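Side-chain contacts in hyaluronidase (Thermobaculum terrenum, PDB 5DIY), which probably removes O-linked N-acetylglucosamine from glycosylated substrates by hydrolysis, as a bacterial member of glycoside hydrolase family 84: residues D384-A389 with D439-F444; T325-K330 with L344-E349; E66-A71 with M109-I114. All coordinates share one frame; numbering follows the deposited sequence.

Interaction 1 (D384-A389 with D439-F444); sequences DYLDQA and DVVRNF
Leu-386 and Val-441 mark the level at which the two backbones come nearest, their CA atoms 7.7 Å apart. The helical segments 384-389 and 440-444 run in roughly the same direction, 26° between their axes, and stay 10.7 Å apart at closest approach, so side chains bridge the whole gap. Leu-386 does most of the reaching: its CB leaves the helix neither toward nor away from the partner, but the branched end swings across. Its CG meets Val-441 CG1 at 3.9 Å, the two side chains crossing at a slant. With CG1 anti to the backbone N (chi1 177°), Val-441 offers this one methyl to the leucine. One prong of the leucine fork, CD2, comes to 3.6 Å from Phe-444 CD2 and also touches CE2 of that ring. The two side chains cross at about a right angle, and the methyl meets the ring obliquely. One turn on, Ala-389 CB makes a looser contact with Phe-444 CE2 at 4.4 Å. On another side of its helix, Arg-442, its CB pointing away from this seam, forms a salt bridge with Asp-439 at the helix start; the NE to OD1 distance is 2.7 Å and the bond is bent, 138° at the hydrogen. The contact packs two near-parallel helices, 373-398 and 440-451, of the helical region that follows the barrel, with Leu-386 also on Ile-351 and Met-354 of helix 340-362. No hydrogen bond joins the segments; all four touching residues are buried and apolar, so between these two segments the contact is hydrophobic packing, while the charges stay on a separate face.

Interaction 2 (T325-K330 with L344-E349); sequences TNLFKK and LRTLRE
Thr-346 meets helix 325-330 with both of its branches, one polar and one apolar. Its OG1 receives a hydrogen bond from Lys-330 NZ at 2.9 Å, the two side chains reaching tip to tip. Its methyl CG2, anti to the backbone N, lies against Leu-327, 3.8 Å from CD1 and nearly as close to CG; the two side chains run alongside each other, pointing opposite ways. Deeper in the interface, Leu-347 CD1 sits at the edge of the Phe-328 ring, near its plane, 4.0 Å from CE1, with the side chains about perpendicular. Several features set up this first shell. The lysine chain bends at chi2 (-97°), which turns the ammonium group toward the threonine, and its stronger polar partner is Asp-334, a salt bridge one turn along its own helix. Thr-346 OG1 also bonds to the carbonyl O of Gln-342, so the hydroxyl is gripped from its own helix as well as from across. An alanine in place of Thr-346 would take away OG1 and CG2 and would probably leave Lys-330 with its aspartate but no mate across the interface, and Leu-327 beside a gap. Farther out, the backbones run roughly antiparallel, 148° between the short helix axes, which are 10.3 Å apart at closest approach, as consecutive helices 322-336 and 340-362 form a helical hairpin. Val-441 of helix 440-451 backs Phe-328. The contact is thus graded: buried hydrocarbon inside, a charged hydrogen bond at the exposed margin, where Asp-334 is likely to offset the positive charge that the lysine brings near Arg-345.

Interaction 3 (E66-A71 with M109-I114); sequences ELIEKA and MGVHSI
Ile-68 lays its CD1 methyl against Val-111, 3.6 Å from CG2, the two side chains crossing at about a right angle. The same methyl touches Met-109 CE at 4.0 Å; the methionine chain likewise crosses the isoleucine at about a right angle, with CE, SD and CB all near CD1, and its bend at chi3 (-71°) brings CE round to the isoleucine. The branches of Ile-68 divide the work. CG1, anti to the carbonyl carbon (chi1 -70°), carries CD1 out to the valine and methionine side chains and itself rests 3.8 Å from Val-111 CG2, whereas CG2 lies over the backbone, 3.8 Å from Met-109 O. Val-111 presents the single methyl CG2 and is buried. No hydrogen bond crosses between the segments, so the contact is purely van der Waals. The chain turns between its two contact points at Gly-110, whose positive phi of 107° belongs to a Schellman motif that ends helix 93-108; a CB there would collide with the carbonyl O of Met-109. Past this turn the chain enters strand 113-117. Phe-106 of helix 93-108 and Phe-78 of strand 77-82 each touch both Ile-68 and Val-111, extending the apolar cluster around the pair. Beyond it, Ile-114 makes backbone bonds to Gln-160 and Ile-162 of the next strand. Helices 58-73 and 93-108 are successive helices on the outside of an eight-stranded parallel barrel, and Ile-68 packs on the turn leading from the second of them into its strand, a helix-to-strand turn of the TIM-barrel (beta/alpha)8 fold.

Overall arrangement
Interactions 1 and 2 are two parts of one helical region that follows the barrel in the chain; their centres are about 11 Å apart. Phe-328 joins them: its ring stacks with Phe-444, CD1 coming within 3.6 Å of Phe-444 CG, while its CZ lies 3.6 Å from Leu-386 CD2. Interaction 3 belongs to the barrel, on the opposite side of the chain's centre, about 51 Å between centres from interaction 1 and about 54 Å from interaction 2. All three lie away from the sugar site. Interaction 3 has the closest sequence link to it: strand 113-117 leads to Asp-119, which binds N-acetylglucosamine, and Asn-120, an engineered change at the predicted proton donor.

Interaction 1 (D384-A389 with D439-F444)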
loop_
_atom_site.group_PDB
_atom_site.type_symbol
_atom_site.label_atom_id
_atom_site.label_comp_id
_atom_site.label_asym_id
_atom_site.label_seq_id
_atom_site.Cartn_x
_atom_site.Cartn_y
_atom_site.Cartn_z
ATOM N N ASP C 384 -12.299 -17.712 16.080
ATOM C CA ASP C 384 -13.097 -18.934 16.278
ATOM C C ASP C 384 -12.203 -20.171 16.325
ATOM O O ASP C 384 -12.427 -21.079 17.127
ATOM C CB ASP C 384 -14.137 -19.136 15.153
ATOM C CG ASP C 384 -15.266 -18.111 15.172
ATOM O OD1 ASP C 384 -15.581 -17.537 16.228
ATOM O OD2 ASP C 384 -15.854 -17.886 14.098
ATOM N N TYR C 385 -11.177 -20.196 15.475
ATOM C CA TYR C 385 -10.302 -21.368 15.376
ATOM C C TYR C 385 -9.369 -21.471 16.588
ATOM O O TYR C 385 -9.130 -22.572 17.096
ATOM C CB TYR C 385 -9.506 -21.369 14.066
ATOM C CG TYR C 385 -10.314 -21.156 12.796
ATOM C CD1 TYR C 385 -11.711 -21.341 12.754
ATOM C CD2 TYR C 385 -9.675 -20.787 11.615
ATOM C CE1 TYR C 385 -12.429 -21.139 11.583
ATOM C CE2 TYR C 385 -10.385 -20.593 10.440
ATOM C CZ TYR C 385 -11.762 -20.765 10.429
ATOM O OH TYR C 385 -12.462 -20.568 9.257
ATOM N N LEU C 386 -8.855 -20.333 17.054
ATOM C CA LEU C 386 -8.052 -20.300 18.282
ATOM C C LEU C 386 -8.826 -20.811 19.493
ATOM O O LEU C 386 -8.265 -21.485 20.349
ATOM C CB LEU C 386 -7.548 -18.886 18.576
ATOM C CG LEU C 386 -6.369 -18.404 17.738
ATOM C CD1 LEU C 386 -6.142 -16.917 17.988
ATOM C CD2 LEU C 386 -5.107 -19.199 18.056
ATOM N N ASP C 387 -10.110 -20.468 19.551
ATOM C CA ASP C 387 -11.020 -20.951 20.584
ATOM C C ASP C 387 -11.084 -22.487 20.617
ATOM O O ASP C 387 -11.054 -23.097 21.684
ATOM C CB ASP C 387 -12.423 -20.358 20.357
ATOM C CG ASP C 387 -13.227 -20.214 21.637
ATOM O OD1 ASP C 387 -12.704 -20.467 22.746
ATOM O OD2 ASP C 387 -14.414 -19.835 21.529
ATOM N N GLN C 388 -11.146 -23.105 19.440
ATOM C CA GLN C 388 -11.082 -24.562 19.331
ATOM C C GLN C 388 -9.703 -25.143 19.683
ATOM O O GLN C 388 -9.626 -26.247 20.220
ATOM C CB GLN C 388 -11.540 -25.020 17.943
ATOM C CG GLN C 388 -13.008 -24.698 17.665
ATOM C CD GLN C 388 -13.954 -25.421 18.601
ATOM O OE1 GLN C 388 -13.750 -26.591 18.912
ATOM N NE2 GLN C 388 -14.984 -24.723 19.068
ATOM N N ALA C 389 -8.626 -24.412 19.396
ATOM C CA ALA C 389 -7.283 -24.808 19.866
ATOM C C ALA C 389 -7.198 -24.818 21.393
ATOM O O ALA C 389 -6.577 -25.707 21.975
ATOM C CB ALA C 389 -6.209 -23.898 19.287
ATOM N N ASP C 439 0.335 -15.567 8.431
ATOM C CA ASP C 439 0.240 -17.005 8.642
ATOM C C ASP C 439 0.577 -17.397 10.089
ATOM O O ASP C 439 0.859 -18.553 10.374
ATOM C CB ASP C 439 1.150 -17.714 7.646
ATOM C CG ASP C 439 0.641 -17.585 6.223
ATOM O OD1 ASP C 439 -0.353 -18.257 5.873
ATOM O OD2 ASP C 439 1.215 -16.795 5.462
ATOM N N VAL C 440 0.504 -16.440 11.010
ATOM C CA VAL C 440 0.934 -16.680 12.388
ATOM C C VAL C 440 -0.089 -17.568 13.107
ATOM O O VAL C 440 0.283 -18.550 13.741
ATOM C CB VAL C 440 1.142 -15.366 13.173
ATOM C CG1 VAL C 440 1.644 -15.662 14.582
ATOM C CG2 VAL C 440 2.120 -14.449 12.442
ATOM N N VAL C 441 -1.369 -17.232 12.992
ATOM C CA VAL C 441 -2.419 -18.052 13.605
ATOM C C VAL C 441 -2.479 -19.399 12.888
ATOM O O VAL C 441 -2.540 -20.440 13.536
ATOM C CB VAL C 441 -3.786 -17.341 13.619
ATOM C CG1 VAL C 441 -4.869 -18.252 14.192
ATOM C CG2 VAL C 441 -3.708 -16.069 14.443
ATOM N N ARG C 442 -2.415 -19.376 11.556
ATOM C CA ARG C 442 -2.341 -20.607 10.758
ATOM C C ARG C 442 -1.280 -21.569 11.278
ATOM O O ARG C 442 -1.592 -22.727 11.600
ATOM C CB ARG C 442 -2.055 -20.287 9.290
ATOM C CG ARG C 442 -2.161 -21.474 8.346
ATOM C CD ARG C 442 -1.553 -21.153 6.989
ATOM N NE ARG C 442 -2.303 -20.092 6.326
ATOM C CZ ARG C 442 -3.442 -20.255 5.656
ATOM N NH1 ARG C 442 -3.993 -21.453 5.522
ATOM N NH2 ARG C 442 -4.035 -19.198 5.105
ATOM N N ASN C 443 -0.038 -21.084 11.379
ATOM C CA ASN C 443 1.092 -21.935 11.784
ATOM C C ASN C 443 0.931 -22.452 13.215
ATOM O O ASN C 443 1.305 -23.579 13.506
ATOM C CB ASN C 443 2.447 -21.216 11.624
ATOM C CG ASN C 443 2.776 -20.847 10.175
ATOM O OD1 ASN C 443 2.267 -21.435 9.220
ATOM N ND2 ASN C 443 3.645 -19.858 10.014
ATOM N N PHE C 444 0.357 -21.633 14.096
ATOM C CA PHE C 444 0.058 -22.069 15.456
ATOM C C PHE C 444 -0.955 -23.213 15.448
ATOM O O PHE C 444 -0.737 -24.229 16.093
ATOM C CB PHE C 444 -0.451 -20.910 16.323
ATOM C CG PHE C 444 -0.812 -21.317 17.732
ATOM C CD1 PHE C 444 0.179 -21.722 18.624
ATOM C CD2 PHE C 444 -2.142 -21.289 18.167
ATOM C CE1 PHE C 444 -0.144 -22.100 19.927
ATOM C CE2 PHE C 444 -2.475 -21.670 19.462
ATOM C CZ PHE C 444 -1.475 -22.077 20.345
#

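Interaction 2 (T325-K330 with L344-E349)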
loop_
_atom_site.group_PDB
_atom_site.type_symbol
_atom_site.label_atom_id
_atom_site.label_comp_id
_atom_site.label_asym_id
_atom_site.label_seq_id
_atom_site.Cartn_x
_atom_site.Cartn_y
_atom_site.Cartn_z
ATOM N N THR C 325 3.289 -13.466 16.823
ATOM C CA THR C 325 4.462 -14.332 16.676
ATOM C C THR C 325 5.111 -14.587 18.038
ATOM O O THR C 325 5.352 -15.741 18.407
ATOM C CB THR C 325 5.495 -13.739 15.698
ATOM O OG1 THR C 325 4.922 -13.684 14.392
ATOM C CG2 THR C 325 6.762 -14.577 15.632
ATOM N N ASN C 326 5.351 -13.512 18.786
ATOM C CA ASN C 326 5.932 -13.619 20.123
ATOM C C ASN C 326 5.007 -14.356 21.093
ATOM O O ASN C 326 5.459 -15.200 21.873
ATOM C CB ASN C 326 6.277 -12.232 20.684
ATOM C CG ASN C 326 7.358 -11.518 19.884
ATOM O OD1 ASN C 326 8.168 -12.139 19.208
ATOM N ND2 ASN C 326 7.360 -10.201 19.958
ATOM N N LEU C 327 3.713 -14.048 21.037
ATOM C CA LEU C 327 2.756 -14.631 21.977
ATOM C C LEU C 327 2.668 -16.149 21.863
ATOM O O LEU C 327 2.676 -16.844 22.884
ATOM C CB LEU C 327 1.369 -14.005 21.813
ATOM C CG LEU C 327 0.329 -14.484 22.844
ATOM C CD1 LEU C 327 -0.450 -13.320 23.443
ATOM C CD2 LEU C 327 -0.631 -15.504 22.241
ATOM N N PHE C 328 2.582 -16.663 20.635
ATOM C CA PHE C 328 2.430 -18.114 20.439
ATOM C C PHE C 328 3.717 -18.875 20.751
ATOM O O PHE C 328 3.662 -19.992 21.253
ATOM C CB PHE C 328 1.904 -18.452 19.035
ATOM C CG PHE C 328 0.487 -17.993 18.782
ATOM C CD1 PHE C 328 -0.543 -18.298 19.675
ATOM C CD2 PHE C 328 0.170 -17.280 17.633
ATOM C CE1 PHE C 328 -1.841 -17.875 19.442
ATOM C CE2 PHE C 328 -1.131 -16.865 17.385
ATOM C CZ PHE C 328 -2.139 -17.162 18.291
ATOM N N LYS C 329 4.865 -18.271 20.457
ATOM C CA LYS C 329 6.152 -18.791 20.923
ATOM C C LYS C 329 6.196 -18.871 22.464
ATOM O O LYS C 329 6.648 -19.872 23.036
ATOM C CB LYS C 329 7.295 -17.925 20.387
ATOM C CG LYS C 329 8.694 -18.344 20.821
ATOM C CD LYS C 329 9.734 -17.315 20.392
ATOM C CE LYS C 329 10.998 -17.404 21.240
ATOM N NZ LYS C 329 11.720 -18.690 21.047
ATOM N N LYS C 330 5.704 -17.831 23.126
ATOM C CA LYS C 330 5.637 -17.804 24.591
ATOM C C LYS C 330 4.712 -18.901 25.131
ATOM O O LYS C 330 5.082 -19.628 26.063
ATOM C CB LYS C 330 5.191 -16.422 25.073
ATOM C CG LYS C 330 5.167 -16.246 26.581
ATOM C CD LYS C 330 3.778 -16.447 27.170
ATOM C CE LYS C 330 3.798 -16.297 28.683
ATOM N NZ LYS C 330 2.529 -16.803 29.265
ATOM N N LEU C 344 -2.381 -21.671 28.917
ATOM C CA LEU C 344 -3.828 -21.673 28.684
ATOM C C LEU C 344 -4.470 -20.318 29.014
ATOM O O LEU C 344 -5.338 -19.851 28.263
ATOM C CB LEU C 344 -4.515 -22.797 29.475
ATOM C CG LEU C 344 -4.255 -24.233 28.996
ATOM C CD1 LEU C 344 -4.915 -25.221 29.948
ATOM C CD2 LEU C 344 -4.745 -24.445 27.566
ATOM N N ARG C 345 -4.031 -19.696 30.112
ATOM C CA ARG C 345 -4.531 -18.371 30.516
ATOM C C ARG C 345 -4.230 -17.323 29.450
ATOM O O ARG C 345 -5.109 -16.549 29.086
ATOM C CB ARG C 345 -3.939 -17.928 31.872
ATOM C CG ARG C 345 -4.360 -16.527 32.321
ATOM C CD ARG C 345 -4.102 -16.259 33.802
ATOM N NE ARG C 345 -2.744 -16.629 34.216
ATOM C CZ ARG C 345 -1.638 -15.900 34.030
ATOM N NH1 ARG C 345 -1.671 -14.703 33.431
ATOM N NH2 ARG C 345 -0.471 -16.376 34.451
ATOM N N THR C 346 -2.990 -17.315 28.962
ATOM C CA THR C 346 -2.552 -16.369 27.933
ATOM C C THR C 346 -3.381 -16.512 26.665
ATOM O O THR C 346 -3.829 -15.513 26.097
ATOM C CB THR C 346 -1.067 -16.570 27.585
ATOM O OG1 THR C 346 -0.278 -16.428 28.770
ATOM C CG2 THR C 346 -0.592 -15.565 26.542
ATOM N N LEU C 347 -3.582 -17.752 26.231
ATOM C CA LEU C 347 -4.399 -18.033 25.054
ATOM C C LEU C 347 -5.853 -17.580 25.269
ATOM O O LEU C 347 -6.423 -16.902 24.405
ATOM C CB LEU C 347 -4.340 -19.528 24.715
ATOM C CG LEU C 347 -5.015 -20.004 23.427
ATOM C CD1 LEU C 347 -4.428 -19.317 22.201
ATOM C CD2 LEU C 347 -4.878 -21.516 23.314
ATOM N N ARG C 348 -6.421 -17.933 26.424
ATOM C CA ARG C 348 -7.787 -17.540 26.805
ATOM C C ARG C 348 -7.991 -16.027 26.781
ATOM O O ARG C 348 -8.947 -15.546 26.179
ATOM C CB ARG C 348 -8.122 -18.064 28.209
ATOM C CG ARG C 348 -9.531 -17.729 28.707
ATOM C CD ARG C 348 -9.730 -18.089 30.170
ATOM N NE ARG C 348 -9.473 -19.515 30.384
ATOM C CZ ARG C 348 -8.492 -20.052 31.122
ATOM N NH1 ARG C 348 -7.623 -19.308 31.806
ATOM N NH2 ARG C 348 -8.398 -21.378 31.199
ATOM N N GLU C 349 -7.106 -15.303 27.468
ATOM C CA GLU C 349 -7.165 -13.841 27.560
ATOM C C GLU C 349 -7.044 -13.198 26.172
ATOM O O GLU C 349 -7.734 -12.221 25.876
ATOM C CB GLU C 349 -6.064 -13.302 28.507
ATOM C CG GLU C 349 -6.287 -13.603 30.001
ATOM C CD GLU C 349 -5.097 -13.250 30.932
ATOM O OE1 GLU C 349 -3.953 -13.029 30.460
ATOM O OE2 GLU C 349 -5.307 -13.215 32.175
#

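Interaction 3 (E66-A71 with M109-I114)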
loop_
_atom_site.group_PDB
_atom_site.type_symbol
_atom_site.label_atom_id
_atom_site.label_comp_id
_atom_site.label_asym_id
_atom_site.label_seq_id
_atom_site.Cartn_x
_atom_site.Cartn_y
_atom_site.Cartn_z
ATOM N N GLU C 66 -15.577 19.635 -12.578
ATOM C CA GLU C 66 -16.064 19.621 -11.197
ATOM C C GLU C 66 -14.927 19.305 -10.209
ATOM O O GLU C 66 -14.785 19.985 -9.197
ATOM C CB GLU C 66 -17.225 18.634 -11.035
ATOM N N LEU C 67 -14.104 18.306 -10.529
ATOM C CA LEU C 67 -12.908 17.993 -9.728
ATOM C C LEU C 67 -11.939 19.176 -9.626
ATOM O O LEU C 67 -11.504 19.535 -8.530
ATOM C CB LEU C 67 -12.153 16.791 -10.311
ATOM C CG LEU C 67 -12.790 15.403 -10.254
ATOM C CD1 LEU C 67 -11.876 14.411 -10.958
ATOM C CD2 LEU C 67 -13.063 14.969 -8.821
ATOM N N ILE C 68 -11.615 19.771 -10.776
ATOM C CA ILE C 68 -10.662 20.880 -10.846
ATOM C C ILE C 68 -11.154 22.064 -10.014
ATOM O O ILE C 68 -10.369 22.681 -9.292
ATOM C CB ILE C 68 -10.353 21.280 -12.318
ATOM C CG1 ILE C 68 -9.538 20.176 -13.006
ATOM C CG2 ILE C 68 -9.561 22.581 -12.393
ATOM C CD1 ILE C 68 -9.683 20.140 -14.512
ATOM N N GLU C 69 -12.450 22.366 -10.099
ATOM C CA GLU C 69 -13.036 23.462 -9.314
ATOM C C GLU C 69 -13.058 23.151 -7.814
ATOM O O GLU C 69 -12.788 24.034 -6.999
ATOM C CB GLU C 69 -14.435 23.826 -9.828
ATOM C CG GLU C 69 -14.390 24.559 -11.170
ATOM C CD GLU C 69 -15.760 24.834 -11.779
ATOM O OE1 GLU C 69 -16.792 24.461 -11.178
ATOM O OE2 GLU C 69 -15.797 25.433 -12.876
ATOM N N LYS C 70 -13.363 21.902 -7.454
ATOM C CA LYS C 70 -13.336 21.486 -6.046
ATOM C C LYS C 70 -11.918 21.572 -5.475
ATOM O O LYS C 70 -11.720 22.111 -4.384
ATOM C CB LYS C 70 -13.898 20.068 -5.875
ATOM C CG LYS C 70 -14.051 19.606 -4.424
ATOM C CD LYS C 70 -15.100 20.412 -3.675
ATOM C CE LYS C 70 -15.329 19.863 -2.278
ATOM N NZ LYS C 70 -16.429 20.592 -1.584
ATOM N N ALA C 71 -10.947 21.049 -6.226
ATOM C CA ALA C 71 -9.530 21.140 -5.866
ATOM C C ALA C 71 -9.106 22.578 -5.574
ATOM O O ALA C 71 -8.478 22.852 -4.544
ATOM C CB ALA C 71 -8.668 20.556 -6.977
ATOM N N MET C 109 -9.304 24.524 -18.818
ATOM C CA MET C 109 -9.985 24.526 -17.506
ATOM C C MET C 109 -9.123 25.067 -16.351
ATOM O O MET C 109 -9.589 25.126 -15.213
ATOM C CB MET C 109 -10.506 23.127 -17.170
ATOM C CG MET C 109 -11.725 22.734 -17.982
ATOM S SD MET C 109 -12.340 21.093 -17.568
ATOM C CE MET C 109 -11.079 20.027 -18.260
ATOM N N GLY C 110 -7.880 25.455 -16.638
ATOM C CA GLY C 110 -7.028 26.146 -15.664
ATOM C C GLY C 110 -5.894 25.317 -15.088
ATOM O O GLY C 110 -5.127 25.820 -14.267
ATOM N N VAL C 111 -5.783 24.054 -15.510
ATOM C CA VAL C 111 -4.701 23.173 -15.068
ATOM C C VAL C 111 -3.406 23.599 -15.767
ATOM O O VAL C 111 -3.326 23.587 -16.998
ATOM C CB VAL C 111 -5.007 21.684 -15.369
ATOM C CG1 VAL C 111 -3.812 20.793 -15.046
ATOM C CG2 VAL C 111 -6.239 21.227 -14.595
ATOM N N HIS C 112 -2.413 23.987 -14.967
ATOM C CA HIS C 112 -1.066 24.335 -15.463
ATOM C C HIS C 112 -0.015 23.256 -15.172
ATOM O O HIS C 112 1.093 23.327 -15.713
ATOM C CB HIS C 112 -0.604 25.677 -14.876
ATOM C CG HIS C 112 -0.453 25.669 -13.386
ATOM N ND1 HIS C 112 0.731 25.349 -12.760
ATOM C CD2 HIS C 112 -1.344 25.929 -12.399
ATOM C CE1 HIS C 112 0.566 25.416 -11.450
ATOM N NE2 HIS C 112 -0.685 25.767 -11.205
ATOM N N SER C 113 -0.350 22.278 -14.317
ATOM C CA SER C 113 0.553 21.175 -13.973
ATOM C C SER C 113 0.132 19.898 -14.697
ATOM O O SER C 113 -1.014 19.450 -14.587
ATOM C CB SER C 113 0.577 20.937 -12.464
ATOM O OG SER C 113 1.475 19.884 -12.142
ATOM N N ILE C 114 1.070 19.324 -15.443
ATOM C CA ILE C 114 0.812 18.158 -16.268
ATOM C C ILE C 114 1.805 17.075 -15.883
ATOM O O ILE C 114 3.001 17.337 -15.775
ATOM C CB ILE C 114 0.938 18.497 -17.775
ATOM C CG1 ILE C 114 -0.067 19.593 -18.187
ATOM C CG2 ILE C 114 0.767 17.249 -18.641
ATOM C CD1 ILE C 114 -1.529 19.181 -18.173
#